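Local structure of cocosin 1 acidic chain (Cocos nucifera, 5WPW) at residues A[268-273]-A[289-294]; A[260-265]-A[411-416]; A[312-317]-A[357-362]. The protein serves as a seed storage globulin of coconut, a hexameric nutrient reservoir of disulfide-linked acidic and basic chains, and is a potential food allergen. The protein carries 2 engineered substitutions. One frame throughout, in Å; residues are numbered along the deposited sequence.

Contact 1 of 3, residues A[268-273]-A[289-294]; sequences GRITTL and ERVVLY
G268 to T272 pairs with E289 to L293 in an antiparallel ladder whose strand axes run at 175° and approach to 4.7 Å. R269–V292 and T271–R290 are the hydrogen-bonded pairs, each closed by two N-H···O bonds; that from V292 N to R269 O is nearly straight at 178°. At one end the Y294 ring turns back over the backbone, with G268 CA 3.5 Å from its centroid and almost on the ring normal: a CH-pi contact. The V292 carbonyl and L293 backbone leave no room for a side chain at G268.

On the face carrying R269, T271, R290 and V292, the R269 guanidinium lies flat on V292, whose CG2 is 3.5 Å from NH1 and meets one face near the rim. Having CG between the backbone N and carbonyl carbon (chi1 47°) sends the extended chain alongside V292. Waters occupy the guanidinium edge: one joins NH1 to T271 OG1 and R290 O, another accepts from R269 NH2 and R290 NE, which probably eases the proximity of two like charges. R290 NH1 instead reaches T314 OG1 and L360 O. On the other face E289 lays its carboxylate against I270, OE2 to CG2 3.4 Å. Water-bridged arginines on one face, I270, V291 and L293 turned towards the facing sheet on the other: this is an antiparallel strand pair of the second cupin barrel of an 11S globulin.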
# COMPACT_ATOMS: atom_id res chain seq x y z
N GLY A 268 30.41 -0.94 23.12
CA GLY A 268 29.02 -0.79 23.52
C GLY A 268 28.07 -1.39 22.51
O GLY A 268 28.44 -2.29 21.74
N ARG A 269 26.82 -0.92 22.53
CA ARG A 269 25.80 -1.53 21.70
C ARG A 269 24.75 -0.49 21.34
O ARG A 269 24.61 0.54 22.01
CB ARG A 269 25.15 -2.72 22.41
CG ARG A 269 24.76 -2.43 23.87
CD ARG A 269 23.99 -3.57 24.49
NE ARG A 269 23.78 -3.38 25.93
CZ ARG A 269 22.75 -2.73 26.46
NH1 ARG A 269 21.83 -2.19 25.66
NH2 ARG A 269 22.62 -2.63 27.78
N ILE A 270 24.03 -0.76 20.25
CA ILE A 270 22.87 0.03 19.83
C ILE A 270 21.74 -0.91 19.47
O ILE A 270 21.95 -1.93 18.81
CB ILE A 270 23.18 0.94 18.62
CG1 ILE A 270 24.41 1.79 18.86
CG2 ILE A 270 21.95 1.80 18.29
CD1 ILE A 270 24.76 2.63 17.67
N THR A 271 20.52 -0.52 19.84
CA THR A 271 19.33 -1.30 19.57
C THR A 271 18.30 -0.32 19.03
O THR A 271 18.06 0.72 19.65
CB THR A 271 18.83 -2.00 20.85
OG1 THR A 271 19.89 -2.81 21.37
CG2 THR A 271 17.66 -2.89 20.54
N THR A 272 17.79 -0.61 17.85
CA THR A 272 16.86 0.27 17.16
C THR A 272 15.44 -0.25 17.32
O THR A 272 15.20 -1.46 17.33
CB THR A 272 17.23 0.32 15.68
OG1 THR A 272 18.58 0.78 15.55
CG2 THR A 272 16.26 1.22 14.88
N LEU A 273 14.49 0.66 17.36
CA LEU A 273 13.08 0.27 17.42
C LEU A 273 12.33 1.08 16.38
O LEU A 273 12.30 2.31 16.46
CB LEU A 273 12.50 0.51 18.81
CG LEU A 273 11.04 0.09 19.03
CD1 LEU A 273 10.83 -1.33 18.60
CD2 LEU A 273 10.72 0.22 20.50
N GLU A 289 15.71 4.33 20.08
CA GLU A 289 17.06 3.78 20.02
C GLU A 289 17.60 3.73 21.45
O GLU A 289 17.46 4.71 22.18
CB GLU A 289 17.94 4.66 19.13
CG GLU A 289 19.35 4.20 18.97
CD GLU A 289 20.07 4.91 17.84
OE1 GLU A 289 20.48 6.09 18.02
OE2 GLU A 289 20.21 4.29 16.78
N ARG A 290 18.18 2.61 21.83
CA ARG A 290 18.89 2.48 23.11
C ARG A 290 20.38 2.38 22.79
O ARG A 290 20.79 1.48 22.05
CB ARG A 290 18.38 1.26 23.87
CG ARG A 290 19.25 0.85 25.06
CD ARG A 290 19.38 1.99 26.04
NE ARG A 290 19.59 1.52 27.42
CZ ARG A 290 19.74 2.34 28.45
NH1 ARG A 290 19.70 3.66 28.26
NH2 ARG A 290 19.93 1.85 29.67
N VAL A 291 21.16 3.36 23.26
CA VAL A 291 22.61 3.42 23.06
C VAL A 291 23.28 3.21 24.41
O VAL A 291 22.98 3.92 25.37
CB VAL A 291 23.05 4.76 22.45
CG1 VAL A 291 24.55 4.80 22.24
CG2 VAL A 291 22.32 5.01 21.13
N VAL A 292 24.19 2.24 24.48
CA VAL A 292 24.97 1.99 25.70
C VAL A 292 26.43 1.98 25.29
O VAL A 292 26.86 1.07 24.57
CB VAL A 292 24.59 0.68 26.39
CG1 VAL A 292 25.64 0.33 27.49
CG2 VAL A 292 23.17 0.76 26.98
N LEU A 293 27.19 3.00 25.70
CA LEU A 293 28.59 3.18 25.36
C LEU A 293 29.44 2.76 26.55
O LEU A 293 29.18 3.20 27.68
CB LEU A 293 28.87 4.64 25.01
CG LEU A 293 28.48 5.14 23.62
CD1 LEU A 293 28.79 6.62 23.53
CD2 LEU A 293 29.26 4.38 22.57
N TYR A 294 30.41 1.88 26.31
CA TYR A 294 31.35 1.46 27.35
C TYR A 294 32.40 2.55 27.54
O TYR A 294 32.45 3.52 26.78
CB TYR A 294 32.00 0.13 26.96
CG TYR A 294 31.05 -1.04 26.76
CD1 TYR A 294 29.79 -1.06 27.36
CD2 TYR A 294 31.43 -2.13 25.98
CE1 TYR A 294 28.94 -2.14 27.18
CE2 TYR A 294 30.60 -3.20 25.79
CZ TYR A 294 29.35 -3.21 26.38
OH TYR A 294 28.53 -4.29 26.18
O HOH W 1 21.63 -1.41 23.04
O HOH W 2 19.96 -0.97 28.75
O HOH W 3 25.92 -4.08 27.98

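Contact 2 of 3, residues A[260-265]-A[411-416]; sequences ADVFNP and VAIFTP
V262 and V411 meet where two sheets of the second cupin barrel close on each other: strand 262-264 is the outermost strand of one sheet within this chain, the F263 backbone bonding to a second subunit, and strand 413-414 pairs with 298-304 in the other. No hydrogen bond crosses between 260-265 and 411-416. The nearest CA atoms, N264 to I413, are 6.9 Å apart, too far for backbone pairing, so side chains carry the contact.

The apolar part is built on one methyl. V262 CG1 lies 3.7 Å from V411 CG2 and 4.3 Å from I413 CG1, touching both residues. It stands anti to the backbone N of V262 (chi1 179°), and the two valines approach from opposing segments and overlap flank to flank. I413 also packs on I270, which continues this apolar patch into the neighbouring strand.

Polar bonds bear on the contact from outside. D261 and V262 both face I270, a classic beta bulge, and the D261 carboxylate is gripped by K277 and T272 N, and by K106 of a second subunit. Q84 of that subunit accepts a bond from V411 N. The contact therefore lies beside an intersubunit interface of the hexamer.

The mixed part is N264 against T415. N264 OD1 accepts from R266 N, two residues on, which is the bond of an Asx turn and would help fix the rotation of the amide. I413 O is buried here without a partner in the model; N264 ND2 stops 4.3 Å from it. The T415 methyl comes up against the N264 amide, CG2 being 3.2 Å from N264 OD1 and 3.3 Å from N264 ND2.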
# COMPACT_ATOMS: atom_id res chain seq x y z
N ALA A 260 20.69 -6.35 20.92
CA ALA A 260 21.49 -5.38 20.19
C ALA A 260 21.42 -5.62 18.68
O ALA A 260 21.36 -6.77 18.22
CB ALA A 260 22.95 -5.46 20.68
N ASP A 261 21.36 -4.51 17.92
CA ASP A 261 21.56 -4.53 16.48
C ASP A 261 23.01 -4.25 16.09
O ASP A 261 23.44 -4.69 15.02
CB ASP A 261 20.69 -3.46 15.82
CG ASP A 261 19.23 -3.75 15.98
OD1 ASP A 261 18.78 -4.80 15.48
OD2 ASP A 261 18.54 -2.95 16.62
N VAL A 262 23.74 -3.50 16.90
CA VAL A 262 25.14 -3.17 16.66
C VAL A 262 25.87 -3.46 17.96
O VAL A 262 25.38 -3.08 19.03
CB VAL A 262 25.32 -1.70 16.27
CG1 VAL A 262 26.78 -1.39 16.04
CG2 VAL A 262 24.46 -1.35 15.02
N PHE A 263 27.01 -4.14 17.89
CA PHE A 263 27.68 -4.51 19.13
C PHE A 263 29.17 -4.65 18.89
O PHE A 263 29.58 -5.33 17.95
CB PHE A 263 27.15 -5.82 19.69
CG PHE A 263 28.00 -6.38 20.80
CD1 PHE A 263 28.17 -5.69 21.99
CD2 PHE A 263 28.64 -7.61 20.65
CE1 PHE A 263 28.95 -6.21 23.00
CE2 PHE A 263 29.43 -8.13 21.65
CZ PHE A 263 29.58 -7.43 22.83
N ASN A 264 29.96 -4.01 19.76
CA ASN A 264 31.41 -4.21 19.83
C ASN A 264 31.76 -4.44 21.29
O ASN A 264 31.49 -3.55 22.13
CB ASN A 264 32.13 -2.99 19.25
CG ASN A 264 33.64 -3.10 19.32
OD1 ASN A 264 34.20 -3.56 20.31
ND2 ASN A 264 34.31 -2.64 18.27
N PRO A 265 32.38 -5.57 21.65
CA PRO A 265 32.55 -5.90 23.09
C PRO A 265 33.34 -4.88 23.88
O PRO A 265 33.21 -4.84 25.11
CB PRO A 265 33.26 -7.26 23.06
CG PRO A 265 33.90 -7.34 21.74
CD PRO A 265 32.99 -6.59 20.79
N VAL A 411 31.71 -0.23 12.50
CA VAL A 411 30.32 0.11 12.75
C VAL A 411 30.25 1.43 13.51
O VAL A 411 31.28 2.05 13.80
CB VAL A 411 29.62 -1.01 13.55
CG1 VAL A 411 29.60 -2.28 12.76
CG2 VAL A 411 30.32 -1.24 14.91
N ALA A 412 29.04 1.87 13.87
CA ALA A 412 28.87 3.20 14.45
C ALA A 412 29.52 3.35 15.82
O ALA A 412 29.78 4.49 16.24
CB ALA A 412 27.38 3.53 14.55
N ILE A 413 29.80 2.25 16.52
CA ILE A 413 30.41 2.29 17.85
C ILE A 413 31.91 2.16 17.67
O ILE A 413 32.42 1.09 17.33
CB ILE A 413 29.87 1.17 18.76
CG1 ILE A 413 28.36 1.30 18.94
CG2 ILE A 413 30.57 1.21 20.13
CD1 ILE A 413 27.96 2.03 20.22
N PHE A 414 32.62 3.26 17.89
CA PHE A 414 34.06 3.35 17.67
C PHE A 414 34.77 3.08 18.99
O PHE A 414 34.60 3.83 19.95
CB PHE A 414 34.42 4.74 17.15
CG PHE A 414 34.12 4.96 15.69
CD1 PHE A 414 33.64 3.93 14.89
CD2 PHE A 414 34.32 6.20 15.12
CE1 PHE A 414 33.36 4.15 13.55
CE2 PHE A 414 34.05 6.43 13.77
CZ PHE A 414 33.58 5.40 12.99
N THR A 415 35.54 2.00 19.04
CA THR A 415 36.24 1.68 20.27
C THR A 415 37.41 2.64 20.47
O THR A 415 38.16 2.91 19.53
CB THR A 415 36.74 0.24 20.25
OG1 THR A 415 37.26 -0.09 18.96
CG2 THR A 415 35.59 -0.69 20.58
N PRO A 416 37.61 3.15 21.70
CA PRO A 416 38.56 4.20 22.11
C PRO A 416 39.97 4.06 21.53
O PRO A 416 40.50 2.95 21.49
CB PRO A 416 38.60 4.06 23.65
CG PRO A 416 37.92 2.76 23.97
CD PRO A 416 36.92 2.57 22.87

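Contact 3 of 3, residues A[312-317]-A[357-362]; sequences YCTGGR and GFQLVS
C313 and F358 meet obliquely: the sulfur SG is 3.5 Å from CE1 of the ring and sits 69° off the ring normal, a Cys sulfur-aromatic contact. C313 SG is anti to its own N (chi1 174°), a setting that carries it along the strand towards the phenylalanine and lets it take a weak bond from G315 N. Next to it, the R317 backbone approaches the ring obliquely, C lying 3.3 Å from F358 CD1, while the R317 guanidinium turns off to a salt bridge with E334.

The T314 side chain stands roughly perpendicular to that of Q359, its OG1 3.5 Å from Q359 CB. A single water spans their polar ends, 2.6 Å from T314 OG1 and donating to Q359 OE1; the hydroxyl is also held by R290 NH1. T314 and G315 both face Q359, so the register slips by one: a classic beta bulge, placed where strand 309-314 of the second cupin barrel turns the corner into 317-323 of the facing sheet. The bulge leaves Q359 N 48° out of the G315 carbonyl plane, although the N-H points almost straight at the oxygen. Q359 folds at chi2 to bring OE1 within 3.3 Å of G315 CA, a spot left accessible by the glycine.

Before the bulge the ladder is regular, Y312 and V361 exchanging two backbone bonds. V361 CG1 comes to the edge of the Y312 ring and also lies 3.9 Å from T314 CG2, two residues along from Y312.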
# COMPACT_ATOMS: atom_id res chain seq x y z
N TYR A 312 17.70 11.34 25.85
CA TYR A 312 17.57 11.38 27.31
C TYR A 312 18.62 10.47 27.92
O TYR A 312 18.67 9.28 27.59
CB TYR A 312 16.17 10.93 27.75
CG TYR A 312 15.98 10.91 29.24
CD1 TYR A 312 15.78 12.09 29.95
CD2 TYR A 312 16.00 9.71 29.96
CE1 TYR A 312 15.60 12.08 31.31
CE2 TYR A 312 15.82 9.70 31.33
CZ TYR A 312 15.62 10.89 31.99
OH TYR A 312 15.45 10.92 33.35
N CYS A 313 19.45 11.00 28.82
CA CYS A 313 20.52 10.20 29.41
C CYS A 313 20.00 9.45 30.64
O CYS A 313 19.47 10.07 31.58
CB CYS A 313 21.73 11.06 29.76
SG CYS A 313 23.00 10.12 30.66
N THR A 314 20.08 8.13 30.60
CA THR A 314 19.60 7.26 31.67
C THR A 314 20.70 6.89 32.67
O THR A 314 20.40 6.30 33.70
CB THR A 314 18.99 5.98 31.11
OG1 THR A 314 20.00 5.22 30.43
CG2 THR A 314 17.84 6.29 30.11
N GLY A 315 21.95 7.20 32.38
CA GLY A 315 23.04 6.79 33.26
C GLY A 315 24.38 7.21 32.69
O GLY A 315 24.50 7.58 31.52
N GLY A 316 25.38 7.17 33.56
CA GLY A 316 26.68 7.54 33.08
C GLY A 316 26.82 9.02 32.79
O GLY A 316 26.06 9.87 33.26
N ARG A 317 27.84 9.33 31.98
CA ARG A 317 28.22 10.69 31.64
C ARG A 317 28.90 10.65 30.29
O ARG A 317 29.67 9.72 30.03
CB ARG A 317 29.19 11.31 32.66
CG ARG A 317 28.63 11.59 34.03
CD ARG A 317 29.74 12.01 35.00
NE ARG A 317 29.18 12.41 36.28
CZ ARG A 317 28.58 13.57 36.51
NH1 ARG A 317 28.46 14.46 35.53
NH2 ARG A 317 28.09 13.84 37.71
N GLY A 357 31.25 5.15 31.32
CA GLY A 357 30.23 4.76 30.37
C GLY A 357 29.18 5.85 30.29
O GLY A 357 29.22 6.86 30.99
N PHE A 358 28.21 5.62 29.40
CA PHE A 358 27.26 6.65 29.02
C PHE A 358 26.10 5.92 28.35
O PHE A 358 26.33 5.26 27.33
CB PHE A 358 27.92 7.64 28.05
CG PHE A 358 27.08 8.84 27.68
CD1 PHE A 358 26.30 9.50 28.62
CD2 PHE A 358 27.13 9.36 26.39
CE1 PHE A 358 25.57 10.62 28.28
CE2 PHE A 358 26.37 10.47 26.04
CZ PHE A 358 25.59 11.10 26.99
N GLN A 359 24.89 6.00 28.92
CA GLN A 359 23.71 5.30 28.40
C GLN A 359 22.59 6.28 28.09
O GLN A 359 22.30 7.19 28.88
CB GLN A 359 23.17 4.25 29.38
CG GLN A 359 24.19 3.23 29.85
CD GLN A 359 24.69 3.55 31.25
OE1 GLN A 359 23.90 3.81 32.15
NE2 GLN A 359 26.01 3.56 31.42
N LEU A 360 21.93 6.09 26.96
CA LEU A 360 20.82 6.97 26.66
C LEU A 360 19.74 6.21 25.90
O LEU A 360 19.93 5.08 25.44
CB LEU A 360 21.28 8.20 25.87
CG LEU A 360 22.09 7.80 24.64
CD1 LEU A 360 21.30 7.82 23.31
CD2 LEU A 360 23.33 8.67 24.56
N VAL A 361 18.58 6.84 25.85
CA VAL A 361 17.48 6.43 24.99
C VAL A 361 17.13 7.63 24.14
O VAL A 361 17.07 8.76 24.64
CB VAL A 361 16.27 5.92 25.79
CG1 VAL A 361 15.86 6.93 26.85
CG2 VAL A 361 15.10 5.62 24.86
N SER A 362 16.98 7.41 22.84
CA SER A 362 16.57 8.47 21.96
C SER A 362 15.21 8.13 21.39
O SER A 362 14.95 6.97 21.09
CB SER A 362 17.57 8.69 20.82
OG SER A 362 18.80 9.17 21.34
O HOH W 4 21.13 3.52 31.98

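How the contacts relate
All three contacts reach one antiparallel sheet of the second cupin domain, whose strands run 262-264, 268-273, 287-293, 357-364, 309-314, 340-343. Contact 1 is the middle of this series. Its centre lies 8 Å from that of contact 2, and they join directly, D261 N to I270 O and T272 N to D261 OD2 both at 2.8 Å. On its other side, contact 3 is centred 10 Å away and adjoins it because strands 287-293 and 357-364 are neighbours, E289 O to S362 N being 2.8 Å. Contacts 2 and 3 do not touch, their nearest atoms being about 8 Å apart. Contact 2 joins the two sheets through strand 413-414, whereas the chain of contact 3 turns the corner between them.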